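Local coordinates for yncA (Salmonella typhimurium, PDB 3DR6), which probably transfers an acetyl group from acetyl-CoA to a substrate not yet identified, as a member of the GNAT acetyltransferase family, at residues A9-C14 and N41-Y46; P55-E60 and S105-E110. All coordinates share one frame; numbering follows the deposited sequence.

Interaction 1. Residues A9-C14 and N41-Y46; sequences ADKADC and NRLAWY
C14 and Y46 meet at the heart of this contact. Helix 39-52 brings Y46, L43 and R42 against the turn that follows strand 5-8. In Y46, chi1 of 167° swings the ring out from the helix and sets OH beside the backbone of A9 and D10. C14 SG sits obliquely off that ring, 4.6 Å from the centroid, a sulfur-aromatic contact. The same sulfur lies 3.7 Å from L43 CD2. K11 meets that methyl from another direction, its chain crossing L43, with K11 CG 3.6 Å from L43 CD2. L43 CD2 thus touches both the lysine methylenes and the cysteine sulfur. The carbonyl O of D10 lies over one face of the Y46 ring, while the O of A9 is near its edge. A water joins this end of the ring to the turn: it donates to A9 O at 2.7 Å and is hydrogen-bonded to Y46 OH at 3.2 Å. A second water accepts from K11 N and has a weak bond to Y46 OH. Within the turn, D10 N bonds to D13 OD2 at 2.7 Å, and D13 also forms a salt bridge with R7. Sulfur packs the ring near its CB end, while backbone oxygens and water gather toward its hydroxyl.

Interaction 2. Residues P55-E60 and S105-E110; sequences PVLVSE and SRLIDE
P55 and E110 bring the two backbones nearest, with P55 CA 6.8 Å from E110 CA. Toward E60 the strand draws away from the helix, and the contact is confined to the P55 end. P55 and L57 both direct their side chains at the helix, whereas V56 between them turns to the other side of the sheet. No hydrogen bond joins the segments; the contact is apolar. L57 CD1 pushes in between R106 and L107, lying 3.4 Å from R106 CG and 3.7 Å from the backbone N of L107. It also meets L107 CD1 at 3.9 Å. P55 CG rests on E110 CB at 3.7 Å, and the two side chains run antiparallel alongside one another. The P55 ring lies across L107. This is helix-on-sheet packing of the GNAT fold: helix 99-113 lies over one face of the central mixed sheet, and strand 56-61 offers P55 and L57 to that face. In GNAT enzymes the loop leading into this helix usually binds the pyrophosphate of acetyl-CoA. The R106 side chain leaves the helix with chi1 175°, and a bend at chi2 turns the guanidinium forward along the helix, one turn on, to E110. R106 NE donates to E110 OE2 at 2.9 Å, using the anti lone pair of that oxygen. R106 NH2 reaches the same oxygen from above the carboxylate plane, at 3.1 Å. The oxygen stays in the guanidinium plane, and the side-on pair of bonds fixes the rotation of that group. L57 CD2 lies over the centre of one guanidinium face. F8 makes a cation-pi contact with R106, and R113 forms a further salt bridge to E110 OE2.

Overall arrangement
Interactions 1 and 2 are centred 15 Å apart and meet at strand 56-61, which belongs to interaction 2 and is touched by A9, W45 and Y46 of interaction 1. The turn 9-14 follows strand 5-8, the edge neighbour of that strand. A9 N probably donates a hydrogen bond to V56 O at 2.8 Å, and A9 CB packs on V58 CG1 at 3.8 Å. V56 turns toward helix 39-52, where its CG2 lies 4.0 Å from Y46 CD1 and its CG1 lies 4.0 Å from W45 CZ3. P55 and L57 turn to helix 99-113 instead. The strand is thus packed by one helix on each face. By family analogy, interaction 2 is the one whose helix is probably linked to cofactor binding.

Interaction 1. Residues A9-C14 and N41-Y46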
loop_
_atom_site.group_PDB
_atom_site.type_symbol
_atom_site.label_atom_id
_atom_site.label_comp_id
_atom_site.label_asym_id
_atom_site.label_seq_id
_atom_site.Cartn_x
_atom_site.Cartn_y
_atom_site.Cartn_z
ATOM N N ALA C 9 -6.329 -23.851 -5.930
ATOM C CA ALA C 9 -6.515 -24.401 -4.591
ATOM C C ALA C 9 -7.991 -24.707 -4.321
ATOM O O ALA C 9 -8.891 -24.102 -4.950
ATOM C CB ALA C 9 -5.949 -23.436 -3.527
ATOM N N ASP C 10 -8.213 -25.676 -3.423
ATOM C CA ASP C 10 -9.530 -26.039 -2.873
ATOM C C ASP C 10 -9.562 -25.691 -1.398
ATOM O O ASP C 10 -8.505 -25.484 -0.780
ATOM C CB ASP C 10 -9.753 -27.563 -2.913
ATOM C CG ASP C 10 -9.689 -28.140 -4.290
ATOM O OD1 ASP C 10 -9.790 -27.372 -5.284
ATOM O OD2 ASP C 10 -9.558 -29.383 -4.377
ATOM N N LYS C 11 -10.765 -25.695 -0.814
ATOM C CA LYS C 11 -10.919 -25.652 0.647
ATOM C C LYS C 11 -10.025 -26.664 1.367
ATOM O O LYS C 11 -9.477 -26.364 2.434
ATOM C CB LYS C 11 -12.368 -25.915 1.054
ATOM C CG LYS C 11 -13.290 -24.707 1.037
ATOM C CD LYS C 11 -14.647 -25.090 1.639
ATOM C CE LYS C 11 -14.506 -25.424 3.136
ATOM N NZ LYS C 11 -15.603 -26.284 3.676
ATOM N N ALA C 12 -9.873 -27.856 0.789
ATOM C CA ALA C 12 -9.074 -28.921 1.411
ATOM C C ALA C 12 -7.559 -28.638 1.473
ATOM O O ALA C 12 -6.829 -29.316 2.205
ATOM C CB ALA C 12 -9.343 -30.261 0.730
ATOM N N ASP C 13 -7.106 -27.639 0.714
ATOM C CA ASP C 13 -5.690 -27.224 0.679
ATOM C C ASP C 13 -5.325 -26.202 1.746
ATOM O O ASP C 13 -4.141 -25.856 1.902
ATOM C CB ASP C 13 -5.353 -26.602 -0.678
ATOM C CG ASP C 13 -5.499 -27.573 -1.815
ATOM O OD1 ASP C 13 -5.110 -28.747 -1.634
ATOM O OD2 ASP C 13 -6.012 -27.166 -2.884
ATOM N N CYS C 14 -6.335 -25.723 2.466
ATOM C CA CYS C 14 -6.147 -24.603 3.387
ATOM C C CYS C 14 -5.330 -24.952 4.632
ATOM O O CYS C 14 -4.637 -24.081 5.160
ATOM C CB CYS C 14 -7.478 -23.909 3.721
ATOM S SG CYS C 14 -8.122 -22.919 2.348
ATOM N N ASN C 41 -8.866 -19.329 9.675
ATOM C CA ASN C 41 -8.472 -18.013 9.207
ATOM C C ASN C 41 -8.093 -18.036 7.730
ATOM O O ASN C 41 -8.501 -17.148 6.966
ATOM C CB ASN C 41 -7.340 -17.439 10.075
ATOM C CG ASN C 41 -6.821 -16.101 9.560
ATOM O OD1 ASN C 41 -6.183 -16.032 8.505
ATOM N ND2 ASN C 41 -7.075 -15.029 10.319
ATOM N N ARG C 42 -7.344 -19.058 7.314
ATOM C CA ARG C 42 -6.956 -19.174 5.894
ATOM C C ARG C 42 -8.107 -19.613 4.992
ATOM O O ARG C 42 -8.135 -19.273 3.814
ATOM C CB ARG C 42 -5.717 -20.053 5.697
ATOM C CG ARG C 42 -4.429 -19.479 6.293
ATOM C CD ARG C 42 -3.989 -18.171 5.613
ATOM N NE ARG C 42 -4.551 -16.970 6.244
ATOM C CZ ARG C 42 -4.344 -15.730 5.802
ATOM N NH1 ARG C 42 -3.593 -15.519 4.721
ATOM N NH2 ARG C 42 -4.882 -14.700 6.440
ATOM N N LEU C 43 -9.056 -20.354 5.554
ATOM C CA LEU C 43 -10.314 -20.639 4.862
ATOM C C LEU C 43 -11.068 -19.339 4.598
ATOM O O LEU C 43 -11.517 -19.105 3.478
ATOM C CB LEU C 43 -11.191 -21.614 5.659
ATOM C CG LEU C 43 -11.045 -23.100 5.319
ATOM C CD1 LEU C 43 -11.916 -23.936 6.257
ATOM C CD2 LEU C 43 -11.417 -23.372 3.870
ATOM N N ALA C 44 -11.170 -18.500 5.636
ATOM C CA ALA C 44 -11.801 -17.184 5.536
ATOM C C ALA C 44 -11.126 -16.355 4.442
ATOM O O ALA C 44 -11.796 -15.834 3.553
ATOM C CB ALA C 44 -11.748 -16.454 6.886
ATOM N N TRP C 45 -9.798 -16.270 4.513
ATOM C CA TRP C 45 -8.985 -15.579 3.508
ATOM C C TRP C 45 -9.201 -16.134 2.101
ATOM O O TRP C 45 -9.333 -15.364 1.143
ATOM C CB TRP C 45 -7.500 -15.649 3.896
ATOM C CG TRP C 45 -6.513 -15.233 2.813
ATOM C CD1 TRP C 45 -6.095 -13.962 2.527
ATOM C CD2 TRP C 45 -5.810 -16.099 1.908
ATOM N NE1 TRP C 45 -5.186 -13.983 1.495
ATOM C CE2 TRP C 45 -4.986 -15.278 1.099
ATOM C CE3 TRP C 45 -5.795 -17.489 1.701
ATOM C CZ2 TRP C 45 -4.158 -15.799 0.084
ATOM C CZ3 TRP C 45 -4.961 -18.012 0.690
ATOM C CH2 TRP C 45 -4.157 -17.161 -0.100
ATOM N N TYR C 46 -9.230 -17.463 1.988
ATOM C CA TYR C 46 -9.459 -18.154 0.721
ATOM C C TYR C 46 -10.819 -17.784 0.122
ATOM O O TYR C 46 -10.911 -17.447 -1.063
ATOM C CB TYR C 46 -9.347 -19.677 0.906
ATOM C CG TYR C 46 -9.862 -20.481 -0.267
ATOM C CD1 TYR C 46 -9.051 -20.742 -1.380
ATOM C CD2 TYR C 46 -11.166 -20.981 -0.267
ATOM C CE1 TYR C 46 -9.530 -21.471 -2.455
ATOM C CE2 TYR C 46 -11.652 -21.706 -1.334
ATOM C CZ TYR C 46 -10.837 -21.944 -2.425
ATOM O OH TYR C 46 -11.335 -22.677 -3.476
HETATM O O HOH W 1 -9.950 -21.930 -6.217
HETATM O O HOH W 2 -12.997 -25.499 -2.594
#

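Interaction 2. Residues P55-E60 and S105-E110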
loop_
_atom_site.group_PDB
_atom_site.type_symbol
_atom_site.label_atom_id
_atom_site.label_comp_id
_atom_site.label_asym_id
_atom_site.label_seq_id
_atom_site.Cartn_x
_atom_site.Cartn_y
_atom_site.Cartn_z
ATOM N N PRO C 55 -7.207 -15.442 -7.836
ATOM C CA PRO C 55 -6.773 -16.836 -7.819
ATOM C C PRO C 55 -6.020 -17.201 -6.548
ATOM O O PRO C 55 -5.299 -16.365 -5.965
ATOM C CB PRO C 55 -5.867 -16.931 -9.051
ATOM C CG PRO C 55 -5.202 -15.533 -9.104
ATOM C CD PRO C 55 -6.270 -14.572 -8.588
ATOM N N VAL C 56 -6.223 -18.438 -6.098
ATOM C CA VAL C 56 -5.341 -19.052 -5.118
ATOM C C VAL C 56 -4.834 -20.321 -5.803
ATOM O O VAL C 56 -5.634 -21.195 -6.167
ATOM C CB VAL C 56 -6.046 -19.346 -3.755
ATOM C CG1 VAL C 56 -5.051 -19.954 -2.755
ATOM C CG2 VAL C 56 -6.664 -18.056 -3.152
ATOM N N LEU C 57 -3.523 -20.381 -6.045
ATOM C CA LEU C 57 -2.893 -21.529 -6.720
ATOM C C LEU C 57 -2.095 -22.345 -5.715
ATOM O O LEU C 57 -1.567 -21.798 -4.739
ATOM C CB LEU C 57 -1.932 -21.055 -7.809
ATOM C CG LEU C 57 -2.503 -20.133 -8.898
ATOM C CD1 LEU C 57 -1.373 -19.540 -9.727
ATOM C CD2 LEU C 57 -3.525 -20.859 -9.766
ATOM N N VAL C 58 -1.994 -23.651 -5.954
ATOM C CA VAL C 58 -1.031 -24.456 -5.204
ATOM C C VAL C 58 -0.129 -25.202 -6.166
ATOM O O VAL C 58 -0.579 -25.604 -7.254
ATOM C CB VAL C 58 -1.697 -25.470 -4.222
ATOM C CG1 VAL C 58 -2.404 -24.740 -3.083
ATOM C CG2 VAL C 58 -2.648 -26.393 -4.962
ATOM N N SER C 59 1.134 -25.393 -5.765
ATOM C CA SER C 59 1.987 -26.409 -6.378
ATOM C C SER C 59 1.846 -27.739 -5.611
ATOM O O SER C 59 1.677 -27.765 -4.386
ATOM C CB SER C 59 3.461 -25.980 -6.468
ATOM O OG SER C 59 3.948 -25.440 -5.254
ATOM N N GLU C 60 1.899 -28.841 -6.349
ATOM C CA GLU C 60 1.684 -30.151 -5.766
ATOM C C GLU C 60 2.720 -31.115 -6.360
ATOM O O GLU C 60 3.094 -30.996 -7.533
ATOM C CB GLU C 60 0.260 -30.599 -6.085
ATOM C CG GLU C 60 -0.306 -31.767 -5.287
ATOM C CD GLU C 60 -1.717 -32.127 -5.753
ATOM O OE1 GLU C 60 -2.297 -31.383 -6.570
ATOM O OE2 GLU C 60 -2.250 -33.169 -5.325
ATOM N N SER C 105 4.695 -17.363 -12.588
ATOM C CA SER C 105 4.355 -17.337 -14.018
ATOM C C SER C 105 2.868 -17.625 -14.222
ATOM O O SER C 105 2.168 -16.877 -14.905
ATOM C CB SER C 105 5.216 -18.324 -14.818
ATOM O OG SER C 105 5.082 -18.100 -16.211
ATOM N N ARG C 106 2.382 -18.691 -13.592
ATOM C CA ARG C 106 0.960 -19.044 -13.663
ATOM C C ARG C 106 0.070 -17.905 -13.115
ATOM O O ARG C 106 -0.957 -17.547 -13.726
ATOM C CB ARG C 106 0.687 -20.353 -12.933
ATOM C CG ARG C 106 -0.801 -20.748 -12.855
ATOM C CD ARG C 106 -1.463 -20.959 -14.239
ATOM N NE ARG C 106 -2.912 -21.133 -14.092
ATOM C CZ ARG C 106 -3.507 -22.280 -13.736
ATOM N NH1 ARG C 106 -2.796 -23.383 -13.494
ATOM N NH2 ARG C 106 -4.828 -22.329 -13.618
ATOM N N LEU C 107 0.490 -17.318 -11.991
ATOM C CA LEU C 107 -0.222 -16.193 -11.370
ATOM C C LEU C 107 -0.416 -15.013 -12.331
ATOM O O LEU C 107 -1.500 -14.426 -12.416
ATOM C CB LEU C 107 0.536 -15.726 -10.120
ATOM C CG LEU C 107 -0.277 -14.964 -9.090
ATOM C CD1 LEU C 107 -1.396 -15.880 -8.493
ATOM C CD2 LEU C 107 0.655 -14.389 -8.015
ATOM N N ILE C 108 0.642 -14.694 -13.062
ATOM C CA ILE C 108 0.631 -13.596 -14.034
ATOM C C ILE C 108 -0.441 -13.822 -15.107
ATOM O O ILE C 108 -1.139 -12.895 -15.492
ATOM C CB ILE C 108 2.014 -13.433 -14.694
ATOM C CG1 ILE C 108 3.009 -12.826 -13.707
ATOM C CG2 ILE C 108 1.934 -12.579 -15.964
ATOM C CD1 ILE C 108 4.484 -13.110 -14.050
ATOM N N ASP C 109 -0.564 -15.067 -15.557
ATOM C CA ASP C 109 -1.577 -15.460 -16.524
ATOM C C ASP C 109 -2.965 -15.197 -15.972
ATOM O O ASP C 109 -3.826 -14.682 -16.684
ATOM C CB ASP C 109 -1.461 -16.955 -16.825
ATOM C CG ASP C 109 -0.219 -17.303 -17.612
ATOM O OD1 ASP C 109 0.336 -16.426 -18.296
ATOM O OD2 ASP C 109 0.195 -18.484 -17.544
ATOM N N GLU C 110 -3.166 -15.550 -14.699
ATOM C CA GLU C 110 -4.452 -15.350 -14.030
ATOM C C GLU C 110 -4.738 -13.870 -13.886
ATOM O O GLU C 110 -5.868 -13.450 -14.071
ATOM C CB GLU C 110 -4.520 -16.065 -12.672
ATOM C CG GLU C 110 -4.443 -17.606 -12.745
ATOM C CD GLU C 110 -5.499 -18.247 -13.642
ATOM O OE1 GLU C 110 -6.636 -17.712 -13.745
ATOM O OE2 GLU C 110 -5.182 -19.296 -14.249
#